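Local coordinates for 5-formaminoimidazole-4-carboxamide-1-(Beta)-D-ribofuranosyl 5'-monophosphate synthetase (Thermococcus kodakarensis, PDB 2PBZ), which probably catalyses an ATP- and metal-dependent ligation in purine biosynthesis, forming a carbon-nitrogen bond on the route to IMP, at residues 92-97 and 240-245; 176-181 and 295-300; 185-190 and 281-286. All blocks are in the same frame, centred on the assembly; numbering follows the deposited sequence.

Contact 1. Residues 92-97 and 240-245; sequences FLKWET and ELEPPG
W95 turns the N-H of its indole to the carboxylate of E242, and NE1 donates to OE1 over 2.8 Å in a nearly straight bond, 162° at the hydrogen. The acceptor lies in the plane of the indole and uses its anti lone pair, the one directed away from OE2. The carboxylate plane is tilted steeply to the ring, by 73°. E242 is the first residue to leave helical geometry after helix 224-241; its CG stands anti to the backbone N (chi1 -166°) and the chain bends at chi2, which carries OE1 to the indole edge. The same oxygen takes a weak bond from K94, NZ to OE1 3.3 Å, which is also a salt bridge. The lysine chain crosses that of E242 at about a right angle, bent at its last torsion, and NZ has its stronger partner in the carbonyl O of R91. At the benzo end of the indole, W95 CH2 rests 3.6 Å from CG of L241, while CZ3 lies 3.9 Å from its CD2. L101, K104 and A105 of helix 99-109 and M238 of helix 224-241 also touch the indole. A phenylalanine in place of W95 would probably leave E242 OE1 with the weak K94 bond alone across this contact and open a gap beside L241. The joint between the loop before helix 99-109 and the end of helix 224-241 is thus part polar, part apolar: one glutamate oxygen serves a neutral N-H and an ammonium, which would probably favour the ionised carboxylate.

Contact 2. Residues 176-181 and 295-300; sequences FYSPIL and ARELRL
F176 and E297 meet where a strand of the five-stranded antiparallel sheet is covered by helix 290-302, an alpha-on-beta layer in what is probably the ATP-grasp portion of the chain. Strand segment 176-178 and helix segment 295-300 run almost parallel, 4° apart in direction and 10.6 Å between axes. F176 holds CG anti to its backbone N (chi1 -173°) and reaches E297 with its ring edge: CZ lies 3.6 Å from CB of E297, whose CG sits in the plane of the phenyl ring. M290 and R293 of the same helix also touch this phenylalanine. Y177 points away, as expected of alternating residues on a strand, and S178 returns to the helix side. There the glutamate carboxylate is modelled too tightly against the serine, so its exact position is doubtful. P179 offers no N-H to that carboxylate, and no hydrogen bond joins the two segments. A long, weak ion pair from E297 OE1 to R293 NH1 gives the buried acid a cationic neighbour within its own helix. I180 then slides past E297 in the opposite sense, with CB and CG1 near OE1. Its CG2 branch turns to the next helical position on this face and lies 3.8 Å from CB of L300. At L181 the chain has left the strand in a turn, where the backbone N makes a weak bond to S178 OG, 3.4 Å long. The leucine crosses L300 at about a right angle, and the two side chains approach through single methyls, L181 CD2 and L300 CD1, 4.2 Å apart.

Contact 3. Residues 185-190 and 281-286; sequences ELLGVD and ELYWGE
E185 lays its CG methylene over one face of the Y283 ring, 3.5 Å from the centroid and only 9° off the normal, a CH-pi contact in which the two side chains run in opposite directions. Extended beyond CG (chi2 162°), the glutamate carries its carboxylate past the tyrosine to the edge of the W284 indole. There OE1 lies in the indole plane, 3.1 Å from CZ3, with the carboxylate steeply tilted to the ring. The charge is met by salt bridges from OE2 to R183 and from OE1 to R293, and R183 also makes a cation-pi contact with W284. The phenol end of Y283 is held as well: the backbone N of L186 donates to OH over 3.1 Å, nearly straight at 165°. L187 adds an apolar touch, its CD2 3.8 Å from CD1 of the tyrosine. Strand 183-194, which carries E185, L186 and L187, is bonded to strand 170-178 beside it, and L187 also reaches M290 and R293 of helix 290-302. L42 of a neighbouring subunit packs against Y283 and I44 of that subunit against L282, so helix 280-283 is touched by both the sheet and the second copy.

How the contacts relate
Contacts 2 and 3 share one sheet and lie on the same side of the chain's centre, their centres about 13 Å apart: strands 170-178 and 183-194 are neighbours, and helices 280-283 and 290-302 follow each other in the chain. They touch through the R296–E286 salt bridge and L181 against W284; in sequence contact 3 falls between the segments of contact 2. Contact 1 is more remote, its centre about 18 Å from that of contact 2 and 24 Å from that of contact 3. Its segments alternate with theirs: 92-97 precedes all, 240-245 falls between their first and second segments. It joins what are probably a Rossmann-like N-terminal and an ATP-grasp-like C-terminal part, whereas contacts 2 and 3 fasten helices to the latter's sheet.

Contact 1. Residues 92-97 and 240-245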
loop_
_atom_site.group_PDB
_atom_site.type_symbol
_atom_site.label_atom_id
_atom_site.label_comp_id
_atom_site.label_asym_id
_atom_site.label_seq_id
_atom_site.Cartn_x
_atom_site.Cartn_y
_atom_site.Cartn_z
ATOM N N PHE A 92 -21.962 -22.594 -1.587
ATOM C CA PHE A 92 -21.659 -21.334 -2.257
ATOM C C PHE A 92 -20.319 -21.370 -2.991
ATOM O O PHE A 92 -20.186 -20.839 -4.083
ATOM C CB PHE A 92 -21.668 -20.215 -1.210
ATOM C CG PHE A 92 -21.299 -18.855 -1.746
ATOM C CD1 PHE A 92 -21.822 -18.388 -2.953
ATOM C CD2 PHE A 92 -20.474 -18.010 -1.005
ATOM C CE1 PHE A 92 -21.527 -17.089 -3.409
ATOM C CE2 PHE A 92 -20.178 -16.719 -1.451
ATOM C CZ PHE A 92 -20.703 -16.257 -2.654
ATOM N N LEU A 93 -19.334 -22.012 -2.383
ATOM C CA LEU A 93 -18.008 -22.107 -2.959
ATOM C C LEU A 93 -17.948 -22.409 -4.456
ATOM O O LEU A 93 -17.002 -21.999 -5.128
ATOM C CB LEU A 93 -17.199 -23.163 -2.207
ATOM C CG LEU A 93 -17.061 -22.944 -0.698
ATOM C CD1 LEU A 93 -16.617 -24.235 -0.036
ATOM C CD2 LEU A 93 -16.086 -21.806 -0.429
ATOM N N LYS A 94 -18.947 -23.107 -4.992
ATOM C CA LYS A 94 -18.926 -23.464 -6.415
ATOM C C LYS A 94 -19.403 -22.356 -7.350
ATOM O O LYS A 94 -19.163 -22.401 -8.552
ATOM C CB LYS A 94 -19.767 -24.724 -6.650
ATOM C CG LYS A 94 -21.226 -24.574 -6.242
ATOM C CD LYS A 94 -22.088 -25.729 -6.746
ATOM C CE LYS A 94 -23.535 -25.554 -6.326
ATOM N NZ LYS A 94 -23.713 -25.594 -4.852
ATOM N N TRP A 95 -20.069 -21.360 -6.784
ATOM C CA TRP A 95 -20.613 -20.262 -7.567
ATOM C C TRP A 95 -19.629 -19.343 -8.264
ATOM O O TRP A 95 -20.035 -18.529 -9.093
ATOM C CB TRP A 95 -21.557 -19.441 -6.702
ATOM C CG TRP A 95 -22.871 -20.131 -6.515
ATOM C CD1 TRP A 95 -23.146 -21.178 -5.689
ATOM C CD2 TRP A 95 -24.092 -19.834 -7.214
ATOM N NE1 TRP A 95 -24.463 -21.552 -5.824
ATOM C CE2 TRP A 95 -25.068 -20.749 -6.755
ATOM C CE3 TRP A 95 -24.453 -18.884 -8.187
ATOM C CZ2 TRP A 95 -26.388 -20.744 -7.237
ATOM C CZ3 TRP A 95 -25.773 -18.876 -8.669
ATOM C CH2 TRP A 95 -26.723 -19.806 -8.189
ATOM N N GLU A 96 -18.343 -19.468 -7.942
ATOM C CA GLU A 96 -17.339 -18.634 -8.578
ATOM C C GLU A 96 -16.585 -19.490 -9.586
ATOM O O GLU A 96 -15.727 -18.999 -10.328
ATOM C CB GLU A 96 -16.365 -18.082 -7.534
ATOM C CG GLU A 96 -15.249 -19.044 -7.179
ATOM C CD GLU A 96 -14.307 -18.508 -6.116
ATOM O OE1 GLU A 96 -13.927 -17.312 -6.176
ATOM O OE2 GLU A 96 -13.923 -19.292 -5.224
ATOM N N THR A 97 -16.937 -20.770 -9.632
ATOM C CA THR A 97 -16.262 -21.722 -10.506
ATOM C C THR A 97 -16.601 -21.733 -11.996
ATOM O O THR A 97 -15.766 -22.125 -12.810
ATOM C CB THR A 97 -16.438 -23.144 -9.960
ATOM O OG1 THR A 97 -16.077 -23.167 -8.570
ATOM C CG2 THR A 97 -15.535 -24.112 -10.713
ATOM N N GLU A 240 -31.451 -16.589 -2.017
ATOM C CA GLU A 240 -32.474 -17.295 -2.794
ATOM C C GLU A 240 -31.837 -18.398 -3.615
ATOM O O GLU A 240 -32.098 -19.581 -3.406
ATOM C CB GLU A 240 -33.164 -16.338 -3.757
ATOM C CG GLU A 240 -34.088 -15.364 -3.090
ATOM C CD GLU A 240 -35.283 -16.063 -2.481
ATOM O OE1 GLU A 240 -36.072 -16.700 -3.239
ATOM O OE2 GLU A 240 -35.428 -15.981 -1.242
ATOM N N LEU A 241 -31.002 -17.978 -4.556
ATOM C CA LEU A 241 -30.304 -18.876 -5.464
ATOM C C LEU A 241 -29.575 -20.052 -4.803
ATOM O O LEU A 241 -29.366 -21.095 -5.433
ATOM C CB LEU A 241 -29.316 -18.055 -6.299
ATOM C CG LEU A 241 -29.674 -17.757 -7.760
ATOM C CD1 LEU A 241 -31.170 -17.495 -7.915
ATOM C CD2 LEU A 241 -28.852 -16.573 -8.240
ATOM N N GLU A 242 -29.169 -19.879 -3.546
ATOM C CA GLU A 242 -28.479 -20.947 -2.824
ATOM C C GLU A 242 -28.867 -20.856 -1.356
ATOM O O GLU A 242 -28.101 -20.357 -0.521
ATOM C CB GLU A 242 -26.963 -20.822 -2.994
ATOM C CG GLU A 242 -26.200 -22.049 -2.565
ATOM C CD GLU A 242 -26.562 -23.306 -3.357
ATOM O OE1 GLU A 242 -26.217 -23.397 -4.559
ATOM O OE2 GLU A 242 -27.186 -24.218 -2.764
ATOM N N PRO A 243 -30.058 -21.392 -1.022
ATOM C CA PRO A 243 -30.671 -21.426 0.307
ATOM C C PRO A 243 -30.122 -20.479 1.378
ATOM O O PRO A 243 -30.632 -19.360 1.489
ATOM C CB PRO A 243 -30.607 -22.907 0.645
ATOM C CG PRO A 243 -31.122 -23.484 -0.662
ATOM C CD PRO A 243 -30.522 -22.571 -1.780
ATOM N N PRO A 244 -29.091 -20.869 2.165
ATOM C CA PRO A 244 -28.705 -19.836 3.137
ATOM C C PRO A 244 -27.980 -18.638 2.489
ATOM O O PRO A 244 -28.119 -17.505 2.945
ATOM C CB PRO A 244 -27.866 -20.611 4.130
ATOM C CG PRO A 244 -27.179 -21.622 3.254
ATOM C CD PRO A 244 -28.253 -22.075 2.292
ATOM N N GLY A 245 -27.213 -18.905 1.434
ATOM C CA GLY A 245 -26.512 -17.866 0.678
ATOM C C GLY A 245 -25.553 -16.819 1.253
ATOM O O GLY A 245 -25.972 -15.772 1.764
#

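Contact 2. Residues 176-181 and 295-300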
loop_
_atom_site.group_PDB
_atom_site.type_symbol
_atom_site.label_atom_id
_atom_site.label_comp_id
_atom_site.label_asym_id
_atom_site.label_seq_id
_atom_site.Cartn_x
_atom_site.Cartn_y
_atom_site.Cartn_z
ATOM N N PHE A 176 -18.077 -9.018 3.923
ATOM C CA PHE A 176 -18.272 -10.036 4.936
ATOM C C PHE A 176 -19.681 -9.889 5.453
ATOM O O PHE A 176 -19.958 -8.978 6.222
ATOM C CB PHE A 176 -17.287 -9.871 6.094
ATOM C CG PHE A 176 -17.332 -10.999 7.092
ATOM C CD1 PHE A 176 -16.422 -12.054 7.012
ATOM C CD2 PHE A 176 -18.284 -11.012 8.110
ATOM C CE1 PHE A 176 -16.454 -13.104 7.930
ATOM C CE2 PHE A 176 -18.331 -12.059 9.041
ATOM C CZ PHE A 176 -17.412 -13.108 8.949
ATOM N N TYR A 177 -20.588 -10.753 5.014
ATOM C CA TYR A 177 -21.938 -10.657 5.535
ATOM C C TYR A 177 -21.956 -11.493 6.802
ATOM O O TYR A 177 -21.567 -12.645 6.777
ATOM C CB TYR A 177 -22.971 -11.204 4.559
ATOM C CG TYR A 177 -24.328 -11.209 5.207
ATOM C CD1 TYR A 177 -24.947 -10.011 5.556
ATOM C CD2 TYR A 177 -24.932 -12.406 5.598
ATOM C CE1 TYR A 177 -26.124 -9.998 6.285
ATOM C CE2 TYR A 177 -26.115 -12.403 6.333
ATOM C CZ TYR A 177 -26.702 -11.192 6.673
ATOM O OH TYR A 177 -27.855 -11.173 7.404
ATOM N N SER A 178 -22.409 -10.936 7.912
ATOM C CA SER A 178 -22.402 -11.712 9.134
ATOM C C SER A 178 -23.780 -12.012 9.662
ATOM O O SER A 178 -24.586 -11.103 9.848
ATOM C CB SER A 178 -21.613 -10.986 10.212
ATOM O OG SER A 178 -22.349 -9.900 10.707
ATOM N N PRO A 179 -24.087 -13.301 9.882
ATOM C CA PRO A 179 -25.408 -13.665 10.407
ATOM C C PRO A 179 -25.481 -13.248 11.862
ATOM O O PRO A 179 -26.462 -12.674 12.310
ATOM C CB PRO A 179 -25.447 -15.173 10.229
ATOM C CG PRO A 179 -24.644 -15.371 8.984
ATOM C CD PRO A 179 -23.459 -14.457 9.220
ATOM N N ILE A 180 -24.416 -13.510 12.600
ATOM C CA ILE A 180 -24.386 -13.141 14.013
ATOM C C ILE A 180 -24.726 -11.685 14.256
ATOM O O ILE A 180 -25.268 -11.349 15.311
ATOM C CB ILE A 180 -23.019 -13.394 14.636
ATOM C CG1 ILE A 180 -22.603 -14.842 14.387
ATOM C CG2 ILE A 180 -23.073 -13.116 16.120
ATOM C CD1 ILE A 180 -23.602 -15.852 14.908
ATOM N N LEU A 181 -24.403 -10.822 13.288
ATOM C CA LEU A 181 -24.671 -9.384 13.418
ATOM C C LEU A 181 -25.716 -8.916 12.405
ATOM O O LEU A 181 -26.211 -7.795 12.466
ATOM C CB LEU A 181 -23.374 -8.585 13.241
ATOM C CG LEU A 181 -22.200 -8.965 14.150
ATOM C CD1 LEU A 181 -20.989 -8.110 13.838
ATOM C CD2 LEU A 181 -22.604 -8.785 15.597
ATOM N N ALA A 295 -12.723 -15.377 12.150
ATOM C CA ALA A 295 -12.513 -15.957 13.468
ATOM C C ALA A 295 -13.349 -15.284 14.521
ATOM O O ALA A 295 -13.816 -15.945 15.449
ATOM C CB ALA A 295 -11.053 -15.884 13.853
ATOM N N ARG A 296 -13.540 -13.972 14.398
ATOM C CA ARG A 296 -14.342 -13.273 15.394
ATOM C C ARG A 296 -15.800 -13.662 15.237
ATOM O O ARG A 296 -16.562 -13.659 16.206
ATOM C CB ARG A 296 -14.205 -11.759 15.275
ATOM C CG ARG A 296 -15.150 -11.041 16.220
ATOM C CD ARG A 296 -14.649 -9.683 16.593
ATOM N NE ARG A 296 -13.300 -9.754 17.133
ATOM C CZ ARG A 296 -12.634 -8.714 17.622
ATOM N NH1 ARG A 296 -13.198 -7.512 17.646
ATOM N NH2 ARG A 296 -11.395 -8.868 18.067
ATOM N N GLU A 297 -16.172 -14.003 14.008
ATOM C CA GLU A 297 -17.529 -14.412 13.708
ATOM C C GLU A 297 -17.756 -15.732 14.426
ATOM O O GLU A 297 -18.811 -15.980 14.997
ATOM C CB GLU A 297 -17.707 -14.608 12.203
ATOM C CG GLU A 297 -19.138 -14.903 11.803
ATOM C CD GLU A 297 -20.013 -13.678 11.869
ATOM O OE1 GLU A 297 -19.875 -12.877 12.824
ATOM O OE2 GLU A 297 -20.845 -13.524 10.967
ATOM N N LEU A 298 -16.735 -16.570 14.388
ATOM C CA LEU A 298 -16.776 -17.866 15.021
ATOM C C LEU A 298 -16.901 -17.695 16.530
ATOM O O LEU A 298 -17.792 -18.264 17.157
ATOM C CB LEU A 298 -15.503 -18.620 14.672
ATOM C CG LEU A 298 -15.553 -20.140 14.573
ATOM C CD1 LEU A 298 -16.729 -20.572 13.702
ATOM C CD2 LEU A 298 -14.234 -20.640 13.999
ATOM N N ARG A 299 -16.024 -16.893 17.116
ATOM C CA ARG A 299 -16.049 -16.680 18.560
ATOM C C ARG A 299 -17.372 -16.082 19.030
ATOM O O ARG A 299 -17.864 -16.416 20.105
ATOM C CB ARG A 299 -14.914 -15.757 18.983
ATOM C CG ARG A 299 -14.599 -15.834 20.461
ATOM C CD ARG A 299 -13.809 -14.624 20.891
ATOM N NE ARG A 299 -14.573 -13.416 20.599
ATOM C CZ ARG A 299 -14.865 -12.473 21.494
ATOM N NH1 ARG A 299 -14.451 -12.590 22.750
ATOM N NH2 ARG A 299 -15.598 -11.421 21.133
ATOM N N LEU A 300 -17.941 -15.183 18.233
ATOM C CA LEU A 300 -19.203 -14.574 18.601
ATOM C C LEU A 300 -20.291 -15.628 18.616
ATOM O O LEU A 300 -21.142 -15.630 19.491
ATOM C CB LEU A 300 -19.584 -13.473 17.615
ATOM C CG LEU A 300 -18.820 -12.170 17.758
ATOM C CD1 LEU A 300 -19.358 -11.174 16.753
ATOM C CD2 LEU A 300 -18.971 -11.641 19.183
#

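Contact 3. Residues 185-190 and 281-286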
loop_
_atom_site.group_PDB
_atom_site.type_symbol
_atom_site.label_atom_id
_atom_site.label_comp_id
_atom_site.label_asym_id
_atom_site.label_seq_id
_atom_site.Cartn_x
_atom_site.Cartn_y
_atom_site.Cartn_z
ATOM N N GLU A 185 -20.621 -6.082 5.711
ATOM C CA GLU A 185 -19.452 -5.248 5.973
ATOM C C GLU A 185 -18.545 -5.136 4.747
ATOM O O GLU A 185 -18.135 -6.145 4.186
ATOM C CB GLU A 185 -18.657 -5.824 7.154
ATOM C CG GLU A 185 -19.255 -5.573 8.533
ATOM C CD GLU A 185 -18.686 -6.504 9.595
ATOM O OE1 GLU A 185 -17.538 -6.936 9.433
ATOM O OE2 GLU A 185 -19.371 -6.801 10.595
ATOM N N LEU A 186 -18.263 -3.902 4.334
ATOM C CA LEU A 186 -17.377 -3.609 3.200
ATOM C C LEU A 186 -16.041 -3.398 3.914
ATOM O O LEU A 186 -15.810 -2.352 4.516
ATOM C CB LEU A 186 -17.847 -2.326 2.490
ATOM C CG LEU A 186 -17.203 -1.692 1.243
ATOM C CD1 LEU A 186 -16.032 -2.505 0.771
ATOM C CD2 LEU A 186 -18.251 -1.545 0.147
ATOM N N LEU A 187 -15.172 -4.402 3.850
ATOM C CA LEU A 187 -13.909 -4.357 4.565
ATOM C C LEU A 187 -12.615 -4.035 3.838
ATOM O O LEU A 187 -11.565 -3.984 4.448
ATOM C CB LEU A 187 -13.744 -5.665 5.347
ATOM C CG LEU A 187 -14.873 -5.858 6.367
ATOM C CD1 LEU A 187 -14.755 -7.198 7.016
ATOM C CD2 LEU A 187 -14.818 -4.771 7.421
ATOM N N GLY A 188 -12.669 -3.807 2.544
ATOM C CA GLY A 188 -11.444 -3.471 1.859
ATOM C C GLY A 188 -11.551 -3.484 0.359
ATOM O O GLY A 188 -12.510 -3.999 -0.213
ATOM N N VAL A 189 -10.559 -2.881 -0.274
ATOM C CA VAL A 189 -10.489 -2.853 -1.720
ATOM C C VAL A 189 -9.043 -3.150 -2.072
ATOM O O VAL A 189 -8.115 -2.465 -1.659
ATOM C CB VAL A 189 -10.888 -1.496 -2.329
ATOM C CG1 VAL A 189 -10.863 -1.611 -3.845
ATOM C CG2 VAL A 189 -12.269 -1.079 -1.841
ATOM N N ASP A 190 -8.891 -4.191 -2.864
ATOM C CA ASP A 190 -7.616 -4.675 -3.286
ATOM C C ASP A 190 -7.341 -4.327 -4.739
ATOM O O ASP A 190 -8.241 -4.018 -5.505
ATOM C CB ASP A 190 -7.619 -6.194 -3.085
ATOM C CG ASP A 190 -6.383 -6.851 -3.608
ATOM O OD1 ASP A 190 -5.298 -6.591 -3.032
ATOM O OD2 ASP A 190 -6.494 -7.619 -4.597
ATOM N N GLU A 281 -12.316 -0.888 10.811
ATOM C CA GLU A 281 -12.279 0.058 11.926
ATOM C C GLU A 281 -13.570 0.877 11.966
ATOM O O GLU A 281 -13.853 1.566 12.940
ATOM C CB GLU A 281 -11.069 0.985 11.777
ATOM C CG GLU A 281 -9.755 0.249 11.892
ATOM C CD GLU A 281 -8.536 1.106 11.587
ATOM O OE1 GLU A 281 -7.434 0.536 11.536
ATOM O OE2 GLU A 281 -8.665 2.335 11.403
ATOM N N LEU A 282 -14.347 0.804 10.896
ATOM C CA LEU A 282 -15.605 1.521 10.823
ATOM C C LEU A 282 -16.669 0.746 11.602
ATOM O O LEU A 282 -17.607 1.332 12.145
ATOM C CB LEU A 282 -16.024 1.684 9.359
ATOM C CG LEU A 282 -15.016 2.413 8.463
ATOM C CD1 LEU A 282 -15.362 2.204 7.001
ATOM C CD2 LEU A 282 -14.988 3.875 8.822
ATOM N N TYR A 283 -16.517 -0.575 11.669
ATOM C CA TYR A 283 -17.472 -1.401 12.391
ATOM C C TYR A 283 -16.903 -1.756 13.741
ATOM O O TYR A 283 -17.648 -2.046 14.681
ATOM C CB TYR A 283 -17.769 -2.677 11.623
ATOM C CG TYR A 283 -18.152 -2.425 10.197
ATOM C CD1 TYR A 283 -17.178 -2.316 9.214
ATOM C CD2 TYR A 283 -19.484 -2.251 9.830
ATOM C CE1 TYR A 283 -17.519 -2.039 7.893
ATOM C CE2 TYR A 283 -19.834 -1.968 8.520
ATOM C CZ TYR A 283 -18.844 -1.863 7.552
ATOM O OH TYR A 283 -19.164 -1.581 6.254
ATOM N N TRP A 284 -15.577 -1.745 13.830
ATOM C CA TRP A 284 -14.881 -2.063 15.068
ATOM C C TRP A 284 -13.912 -0.979 15.477
ATOM O O TRP A 284 -13.513 -0.153 14.672
ATOM C CB TRP A 284 -14.154 -3.386 14.922
ATOM C CG TRP A 284 -15.070 -4.503 15.232
ATOM C CD1 TRP A 284 -15.476 -4.920 16.476
ATOM C CD2 TRP A 284 -15.774 -5.316 14.291
ATOM N NE1 TRP A 284 -16.392 -5.943 16.364
ATOM C CE2 TRP A 284 -16.593 -6.208 15.035
ATOM C CE3 TRP A 284 -15.799 -5.379 12.894
ATOM C CZ2 TRP A 284 -17.416 -7.141 14.427
ATOM C CZ3 TRP A 284 -16.611 -6.296 12.295
ATOM C CH2 TRP A 284 -17.414 -7.173 13.059
ATOM N N GLY A 285 -13.529 -0.957 16.737
ATOM C CA GLY A 285 -12.603 0.077 17.140
ATOM C C GLY A 285 -11.228 -0.232 16.593
ATOM O O GLY A 285 -10.432 0.655 16.299
ATOM N N GLU A 286 -10.973 -1.521 16.430
ATOM C CA GLU A 286 -9.694 -2.022 15.971
ATOM C C GLU A 286 -9.671 -2.391 14.495
ATOM O O GLU A 286 -10.712 -2.610 13.881
ATOM C CB GLU A 286 -9.317 -3.229 16.835
ATOM C CG GLU A 286 -10.383 -4.302 16.849
ATOM C CD GLU A 286 -10.120 -5.379 17.876
ATOM O OE1 GLU A 286 -8.933 -5.767 18.030
ATOM O OE2 GLU A 286 -11.101 -5.845 18.513
#